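PDB 3I09: periplasmic branched-chain amino acid-binding protein from Burkholderia mallei, which probably captures a small ligand in the periplasm, as type I binding proteins do, and delivers it to a branched-chain amino acid ABC transporter. Local coordinates for residues Lys141-Leu146 against Lys158-Val163. Residues are numbered along the deposited sequence; the frame is centred on the assembly and turned at random. Where two conformers were deposited one is given.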
loop_
_atom_site.group_PDB
_atom_site.type_symbol
_atom_site.label_atom_id
_atom_site.label_comp_id
_atom_site.label_asym_id
_atom_site.label_seq_id
_atom_site.Cartn_x
_atom_site.Cartn_y
_atom_site.Cartn_z
ATOM N N LYS A 141 15.301 -15.001 -14.323
ATOM C CA LYS A 141 16.105 -15.623 -13.276
ATOM C C LYS A 141 17.119 -14.675 -12.651
ATOM O O LYS A 141 17.352 -14.752 -11.444
ATOM C CB LYS A 141 16.837 -16.860 -13.800
ATOM C CG LYS A 141 15.918 -17.953 -14.337
ATOM C CD LYS A 141 14.854 -18.425 -13.334
ATOM C CE LYS A 141 13.904 -19.444 -14.004
ATOM N NZ LYS A 141 12.941 -20.075 -13.077
ATOM N N THR A 142 17.732 -13.798 -13.454
ATOM C CA THR A 142 18.747 -12.872 -12.914
ATOM C C THR A 142 18.233 -11.445 -12.751
ATOM O O THR A 142 17.628 -10.899 -13.680
ATOM C CB THR A 142 20.085 -12.845 -13.696
ATOM O OG1 THR A 142 19.894 -12.308 -15.002
ATOM C CG2 THR A 142 20.672 -14.226 -13.796
ATOM N N TRP A 143 18.514 -10.871 -11.580
ATOM C CA TRP A 143 17.934 -9.587 -11.123
ATOM C C TRP A 143 18.972 -8.573 -10.687
ATOM O O TRP A 143 19.961 -8.930 -10.048
ATOM C CB TRP A 143 16.980 -9.780 -9.936
ATOM C CG TRP A 143 15.702 -10.471 -10.274
ATOM C CD1 TRP A 143 15.569 -11.718 -10.805
ATOM C CD2 TRP A 143 14.374 -9.962 -10.116
ATOM N NE1 TRP A 143 14.252 -12.027 -10.982
ATOM C CE2 TRP A 143 13.488 -10.969 -10.562
ATOM C CE3 TRP A 143 13.837 -8.763 -9.627
ATOM C CZ2 TRP A 143 12.099 -10.809 -10.542
ATOM C CZ3 TRP A 143 12.473 -8.616 -9.606
ATOM C CH2 TRP A 143 11.617 -9.625 -10.069
ATOM N N PHE A 144 18.695 -7.303 -11.004
ATOM C CA PHE A 144 19.416 -6.156 -10.448
ATOM C C PHE A 144 18.349 -5.201 -9.915
ATOM O O PHE A 144 17.349 -4.917 -10.598
ATOM C CB PHE A 144 20.290 -5.471 -11.498
ATOM C CG PHE A 144 21.284 -4.475 -10.918
ATOM C CD1 PHE A 144 20.925 -3.154 -10.718
ATOM C CD2 PHE A 144 22.579 -4.880 -10.572
ATOM C CE1 PHE A 144 21.843 -2.249 -10.192
ATOM C CE2 PHE A 144 23.499 -3.973 -10.057
ATOM C CZ PHE A 144 23.122 -2.666 -9.861
ATOM N N PHE A 145 18.529 -4.721 -8.688
ATOM C CA PHE A 145 17.518 -3.830 -8.069
ATOM C C PHE A 145 17.883 -2.357 -8.176
ATOM O O PHE A 145 19.071 -1.957 -7.986
ATOM C CB PHE A 145 17.248 -4.204 -6.616
ATOM C CG PHE A 145 16.552 -5.515 -6.450
ATOM C CD1 PHE A 145 15.182 -5.579 -6.522
ATOM C CD2 PHE A 145 17.268 -6.691 -6.264
ATOM C CE1 PHE A 145 14.515 -6.789 -6.418
ATOM C CE2 PHE A 145 16.603 -7.917 -6.126
ATOM C CZ PHE A 145 15.232 -7.959 -6.214
ATOM N N LEU A 146 16.858 -1.551 -8.477
ATOM C CA LEU A 146 16.914 -0.100 -8.302
ATOM C C LEU A 146 16.041 0.173 -7.082
ATOM O O LEU A 146 14.824 -0.037 -7.119
ATOM C CB LEU A 146 16.359 0.615 -9.529
ATOM C CG LEU A 146 16.281 2.137 -9.526
ATOM C CD1 LEU A 146 17.671 2.780 -9.358
ATOM C CD2 LEU A 146 15.629 2.654 -10.817
ATOM N N LYS A 158 14.584 -6.591 0.017
ATOM C CA LYS A 158 14.882 -7.812 0.777
ATOM C C LYS A 158 13.849 -8.929 0.544
ATOM O O LYS A 158 14.233 -10.071 0.282
ATOM C CB LYS A 158 15.037 -7.525 2.277
ATOM C CG LYS A 158 15.126 -8.742 3.192
ATOM C CD LYS A 158 16.389 -9.514 3.009
ATOM C CE LYS A 158 16.766 -10.302 4.290
ATOM N NZ LYS A 158 15.682 -11.245 4.731
ATOM N N ASN A 159 12.555 -8.592 0.610
ATOM C CA ASN A 159 11.496 -9.591 0.385
ATOM C C ASN A 159 11.651 -10.161 -1.025
ATOM O O ASN A 159 11.564 -11.353 -1.244
ATOM C CB ASN A 159 10.099 -8.963 0.486
ATOM C CG ASN A 159 9.654 -8.623 1.911
ATOM O OD1 ASN A 159 9.131 -7.545 2.130
ATOM N ND2 ASN A 159 9.830 -9.535 2.864
ATOM N N THR A 160 11.871 -9.295 -1.998
ATOM C CA THR A 160 11.909 -9.737 -3.403
ATOM C C THR A 160 13.170 -10.569 -3.682
ATOM O O THR A 160 13.094 -11.619 -4.346
ATOM C CB THR A 160 11.762 -8.567 -4.374
ATOM O OG1 THR A 160 10.583 -7.798 -4.048
ATOM C CG2 THR A 160 11.678 -9.059 -5.849
ATOM N N ALA A 161 14.326 -10.120 -3.188
ATOM C CA ALA A 161 15.560 -10.897 -3.316
ATOM C C ALA A 161 15.404 -12.299 -2.731
ATOM O O ALA A 161 15.871 -13.305 -3.326
ATOM C CB ALA A 161 16.773 -10.177 -2.677
ATOM N N ASP A 162 14.777 -12.375 -1.570
ATOM C CA ASP A 162 14.527 -13.678 -0.922
ATOM C C ASP A 162 13.648 -14.580 -1.790
ATOM O O ASP A 162 13.957 -15.773 -1.948
ATOM C CB ASP A 162 13.892 -13.517 0.449
ATOM C CG ASP A 162 14.864 -12.975 1.506
ATOM O OD1 ASP A 162 16.111 -12.980 1.300
ATOM O OD2 ASP A 162 14.365 -12.524 2.555
ATOM N N VAL A 163 12.585 -14.029 -2.385
ATOM C CA VAL A 163 11.724 -14.810 -3.304
ATOM C C VAL A 163 12.466 -15.275 -4.548
ATOM O O VAL A 163 12.384 -16.463 -4.928
ATOM C CB VAL A 163 10.450 -14.029 -3.676
ATOM C CG1 VAL A 163 9.661 -14.718 -4.806
ATOM C CG2 VAL A 163 9.600 -13.863 -2.465
#
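In the beta-alpha-beta unit of the lobe built on the four-stranded parallel sheet of this type I periplasmic binding protein, helix 151-166, the crossover that leads on to strand 170-177, packs against strand 142-148. The axes of the segments 142-146 and 158-163 run nearly antiparallel, at 174°, and come within 10.4 Å. Trp143 and Phe145, alternate residues of the strand, both leave the backbone toward the helix, and Thr160 meets the two of them with its methyl. That methyl, CG2, lies at the edge of the Phe145 ring, in its plane, 3.7 Å from CE1, and stands 3.9 Å from CZ3 of Trp143; the side chains of Thr160 and Trp143 cross at about a right angle. The rotation of Thr160 sorts its two branches: CG2 is anti to the backbone N and faces the rings, while OG1, beside that N (chi1 -53°), hydrogen-bonds to Leu156 O one turn earlier. The polar edge of the indole is likewise satisfied, NE1 bonding to Gly140 O. Val171 of the neighbouring strand also touches Phe145, and Val135 of helix 124-137 touches Trp143. Farther round the helix, Ala161 adds its methyl, CB lying 4.1 Å from Phe145 CE2.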